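PDB 2EAB: alpha-fucosidase from Bifidobacterium bifidum, which probably hydrolyses terminal alpha-1,2-linked L-fucose from glycans, this chain being the catalytic portion of a longer, calcium-binding and probably membrane-attached protein. Local coordinates for residues A[220-231]-A[241-249]. Residues are numbered along the deposited sequence; the frame is centred on the assembly and turned at random.
Sequences ETTTVKGDTLTV and LYNSQIKVV
Glu220 OE1 lies at the edge of the Tyr242 ring, in the ring plane, where it accepts a 2.7 Å hydrogen bond from Tyr242 OH. The carboxylate stands nearly perpendicular to the ring (88°) and is met on its anti side; Thr211 also bonds this oxygen. With CG between the backbone N and the carbonyl carbon (chi1 63°), the Tyr242 ring is carried toward the outer strand, and its OH arrives at Glu220. Asp227 and Lys247 form a salt bridge: NZ comes to the syn lone pair of OD2 at 2.8 Å, with a weak bond to OD1. A bend at the last torsion of the otherwise extended lysine chain (chi4 67°) turns its ammonium back to the acid. Thr228 OG1 donates to Asp227 OD1 (2.8 Å) from above the carboxylate plane, and one water bridges that hydroxyl to Lys247 NZ, which also bonds Gln309. With an alanine in place of Asp227, the lysine would probably lose its charged mate and the Thr228 hydroxyl its acceptor. Beyond this cluster Thr230 and Gln245 run side by side, Thr230 OG1 3.4 Å from Gln245 CG, while Gln245 NE2 bonds Asn243 OD1; helix 297-314 packs on this face. Leu229, Val231, Ser244 and Ile246 occupy the other face. Between the strands, Leu229–Ile246 and Val231–Ser244 are hydrogen-bonded pairs, and Val248 N reaches Asp227 O at 2.8 Å. A type II' turn from Lys225 to Thr228 joins the outer strand to its neighbour, making an antiparallel three-stranded meander at one margin of the large beta sheet in the family 65-like N-terminal domain.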
loop_
_atom_site.group_PDB
_atom_site.type_symbol
_atom_site.label_atom_id
_atom_site.label_comp_id
_atom_site.label_asym_id
_atom_site.label_seq_id
_atom_site.Cartn_x
_atom_site.Cartn_y
_atom_site.Cartn_z
ATOM N N GLU A 220 9.119 -17.587 27.866
ATOM C CA GLU A 220 10.012 -16.478 27.545
ATOM C C GLU A 220 11.130 -16.347 28.570
ATOM O O GLU A 220 10.892 -16.429 29.778
ATOM C CB GLU A 220 9.273 -15.144 27.436
ATOM C CG GLU A 220 10.169 -14.051 26.856
ATOM C CD GLU A 220 9.572 -12.671 26.940
ATOM O OE1 GLU A 220 8.933 -12.249 25.954
ATOM O OE2 GLU A 220 9.745 -12.003 27.983
ATOM N N THR A 221 12.349 -16.151 28.076
ATOM C CA THR A 221 13.492 -15.839 28.925
ATOM C C THR A 221 14.247 -14.630 28.382
ATOM O O THR A 221 14.257 -14.376 27.168
ATOM C CB THR A 221 14.471 -17.030 29.053
ATOM O OG1 THR A 221 14.964 -17.392 27.759
ATOM C CG2 THR A 221 13.790 -18.234 29.690
ATOM N N THR A 222 14.853 -13.879 29.297
ATOM C CA THR A 222 15.779 -12.806 28.956
ATOM C C THR A 222 17.094 -13.114 29.649
ATOM O O THR A 222 17.151 -13.208 30.882
ATOM C CB THR A 222 15.272 -11.434 29.424
ATOM O OG1 THR A 222 13.996 -11.170 28.835
ATOM C CG2 THR A 222 16.241 -10.334 29.021
ATOM N N THR A 223 18.145 -13.289 28.857
ATOM C CA THR A 223 19.437 -13.688 29.400
ATOM C C THR A 223 20.578 -12.908 28.769
ATOM O O THR A 223 20.479 -12.432 27.630
ATOM C CB THR A 223 19.703 -15.199 29.214
ATOM O OG1 THR A 223 19.557 -15.542 27.833
ATOM C CG2 THR A 223 18.748 -16.042 30.054
ATOM N N VAL A 224 21.660 -12.785 29.532
ATOM C CA VAL A 224 22.873 -12.121 29.084
ATOM C C VAL A 224 24.018 -13.130 29.042
ATOM O O VAL A 224 24.215 -13.905 29.986
ATOM C CB VAL A 224 23.243 -10.941 30.017
ATOM C CG1 VAL A 224 24.631 -10.396 29.697
ATOM C CG2 VAL A 224 22.204 -9.833 29.924
ATOM N N LYS A 225 24.755 -13.128 27.936
ATOM C CA LYS A 225 26.012 -13.861 27.843
ATOM C C LYS A 225 27.021 -12.975 27.132
ATOM O O LYS A 225 26.850 -12.640 25.954
ATOM C CB LYS A 225 25.837 -15.196 27.111
ATOM C CG LYS A 225 27.081 -16.084 27.144
ATOM C CD LYS A 225 26.823 -17.453 26.538
ATOM C CE LYS A 225 28.083 -18.311 26.522
ATOM N NZ LYS A 225 28.476 -18.777 27.884
ATOM N N GLY A 226 28.065 -12.585 27.861
ATOM C CA GLY A 226 29.087 -11.696 27.326
ATOM C C GLY A 226 28.480 -10.385 26.870
ATOM O O GLY A 226 27.817 -9.698 27.648
ATOM N N ASP A 227 28.679 -10.061 25.594
ATOM C CA ASP A 227 28.249 -8.776 25.046
ATOM C C ASP A 227 26.818 -8.760 24.491
ATOM O O ASP A 227 26.409 -7.772 23.880
ATOM C CB ASP A 227 29.240 -8.293 23.972
ATOM C CG ASP A 227 29.270 -9.190 22.738
ATOM O OD1 ASP A 227 28.539 -10.204 22.685
ATOM O OD2 ASP A 227 30.043 -8.876 21.808
ATOM N N THR A 228 26.060 -9.833 24.717
ATOM C CA THR A 228 24.763 -10.004 24.054
ATOM C C THR A 228 23.597 -10.284 25.000
ATOM O O THR A 228 23.674 -11.152 25.873
ATOM C CB THR A 228 24.850 -11.085 22.951
ATOM O OG1 THR A 228 25.879 -10.719 22.026
ATOM C CG2 THR A 228 23.532 -11.224 22.183
ATOM N N LEU A 229 22.527 -9.515 24.805
ATOM C CA LEU A 229 21.252 -9.701 25.484
ATOM C C LEU A 229 20.297 -10.443 24.551
ATOM O O LEU A 229 20.132 -10.052 23.390
ATOM C CB LEU A 229 20.663 -8.337 25.850
ATOM C CG LEU A 229 19.257 -8.266 26.449
ATOM C CD1 LEU A 229 19.258 -8.756 27.885
ATOM C CD2 LEU A 229 18.713 -6.850 26.375
ATOM N N THR A 230 19.681 -11.510 25.055
ATOM C CA THR A 230 18.751 -12.315 24.266
ATOM C C THR A 230 17.390 -12.393 24.941
ATOM O O THR A 230 17.288 -12.745 26.121
ATOM C CB THR A 230 19.281 -13.749 24.049
ATOM O OG1 THR A 230 20.549 -13.699 23.386
ATOM C CG2 THR A 230 18.305 -14.580 23.212
ATOM N N VAL A 231 16.349 -12.064 24.182
ATOM C CA VAL A 231 14.973 -12.290 24.613
ATOM C C VAL A 231 14.363 -13.290 23.643
ATOM O O VAL A 231 14.378 -13.066 22.428
ATOM C CB VAL A 231 14.142 -10.980 24.617
ATOM C CG1 VAL A 231 12.736 -11.233 25.146
ATOM C CG2 VAL A 231 14.836 -9.898 25.443
ATOM N N LEU A 241 7.589 -19.078 17.396
ATOM C CA LEU A 241 8.838 -18.816 18.110
ATOM C C LEU A 241 9.350 -17.433 17.779
ATOM O O LEU A 241 9.273 -16.999 16.634
ATOM C CB LEU A 241 9.910 -19.841 17.742
ATOM C CG LEU A 241 9.577 -21.317 17.963
ATOM C CD1 LEU A 241 10.682 -22.197 17.407
ATOM C CD2 LEU A 241 9.351 -21.609 19.439
ATOM N N TYR A 242 9.871 -16.741 18.786
ATOM C CA TYR A 242 10.480 -15.434 18.568
ATOM C C TYR A 242 11.796 -15.310 19.325
ATOM O O TYR A 242 11.982 -15.918 20.384
ATOM C CB TYR A 242 9.518 -14.293 18.923
ATOM C CG TYR A 242 9.087 -14.238 20.375
ATOM C CD1 TYR A 242 9.840 -13.540 21.321
ATOM C CD2 TYR A 242 7.915 -14.865 20.796
ATOM C CE1 TYR A 242 9.443 -13.482 22.659
ATOM C CE2 TYR A 242 7.511 -14.809 22.126
ATOM C CZ TYR A 242 8.275 -14.119 23.049
ATOM O OH TYR A 242 7.856 -14.081 24.357
ATOM N N ASN A 243 12.703 -14.513 18.769
ATOM C CA ASN A 243 14.043 -14.347 19.307
ATOM C C ASN A 243 14.575 -12.992 18.864
ATOM O O ASN A 243 14.566 -12.671 17.672
ATOM C CB ASN A 243 14.946 -15.484 18.802
ATOM C CG ASN A 243 16.331 -15.483 19.443
ATOM O OD1 ASN A 243 17.121 -14.564 19.243
ATOM N ND2 ASN A 243 16.635 -16.538 20.194
ATOM N N SER A 244 15.012 -12.189 19.829
ATOM C CA SER A 244 15.708 -10.948 19.523
ATOM C C SER A 244 16.998 -10.864 20.326
ATOM O O SER A 244 17.081 -11.371 21.453
ATOM C CB SER A 244 14.823 -9.732 19.796
ATOM O OG SER A 244 14.610 -9.541 21.184
ATOM N N GLN A 245 18.006 -10.234 19.730
ATOM C CA GLN A 245 19.320 -10.108 20.355
ATOM C C GLN A 245 19.911 -8.735 20.127
ATOM O O GLN A 245 19.771 -8.162 19.041
ATOM C CB GLN A 245 20.274 -11.184 19.833
ATOM C CG GLN A 245 19.870 -12.588 20.251
ATOM C CD GLN A 245 20.744 -13.673 19.680
ATOM O OE1 GLN A 245 21.968 -13.538 19.597
ATOM N NE2 GLN A 245 20.117 -14.778 19.296
ATOM N N ILE A 246 20.555 -8.213 21.171
ATOM C CA ILE A 246 21.298 -6.962 21.100
ATOM C C ILE A 246 22.743 -7.251 21.480
ATOM O O ILE A 246 23.029 -7.684 22.601
ATOM C CB ILE A 246 20.728 -5.864 22.037
ATOM C CG1 ILE A 246 19.239 -5.615 21.745
ATOM C CG2 ILE A 246 21.572 -4.581 21.932
ATOM C CD1 ILE A 246 18.604 -4.483 22.544
ATOM N N LYS A 247 23.638 -7.029 20.525
ATOM C CA LYS A 247 25.072 -7.182 20.737
ATOM C C LYS A 247 25.680 -5.795 20.920
ATOM O O LYS A 247 25.552 -4.934 20.048
ATOM C CB LYS A 247 25.698 -7.904 19.541
ATOM C CG LYS A 247 27.185 -8.199 19.672
ATOM C CD LYS A 247 27.709 -8.847 18.406
ATOM C CE LYS A 247 29.176 -9.237 18.532
ATOM N NZ LYS A 247 29.399 -10.329 19.519
ATOM N N VAL A 248 26.336 -5.588 22.062
ATOM C CA VAL A 248 26.895 -4.286 22.420
ATOM C C VAL A 248 28.405 -4.282 22.178
ATOM O O VAL A 248 29.143 -5.057 22.795
ATOM C CB VAL A 248 26.584 -3.926 23.898
ATOM C CG1 VAL A 248 27.114 -2.546 24.242
ATOM C CG2 VAL A 248 25.084 -3.992 24.162
ATOM N N VAL A 249 28.853 -3.415 21.272
ATOM C CA VAL A 249 30.267 -3.346 20.901
ATOM C C VAL A 249 30.876 -1.999 21.300
ATOM O O VAL A 249 30.535 -0.957 20.737
ATOM C CB VAL A 249 30.484 -3.615 19.384
ATOM C CG1 VAL A 249 31.973 -3.684 19.048
ATOM C CG2 VAL A 249 29.791 -4.905 18.959
HETATM O O HOH W 1 31.796 -6.818 21.902
HETATM O O HOH W 2 27.044 -11.759 19.898
#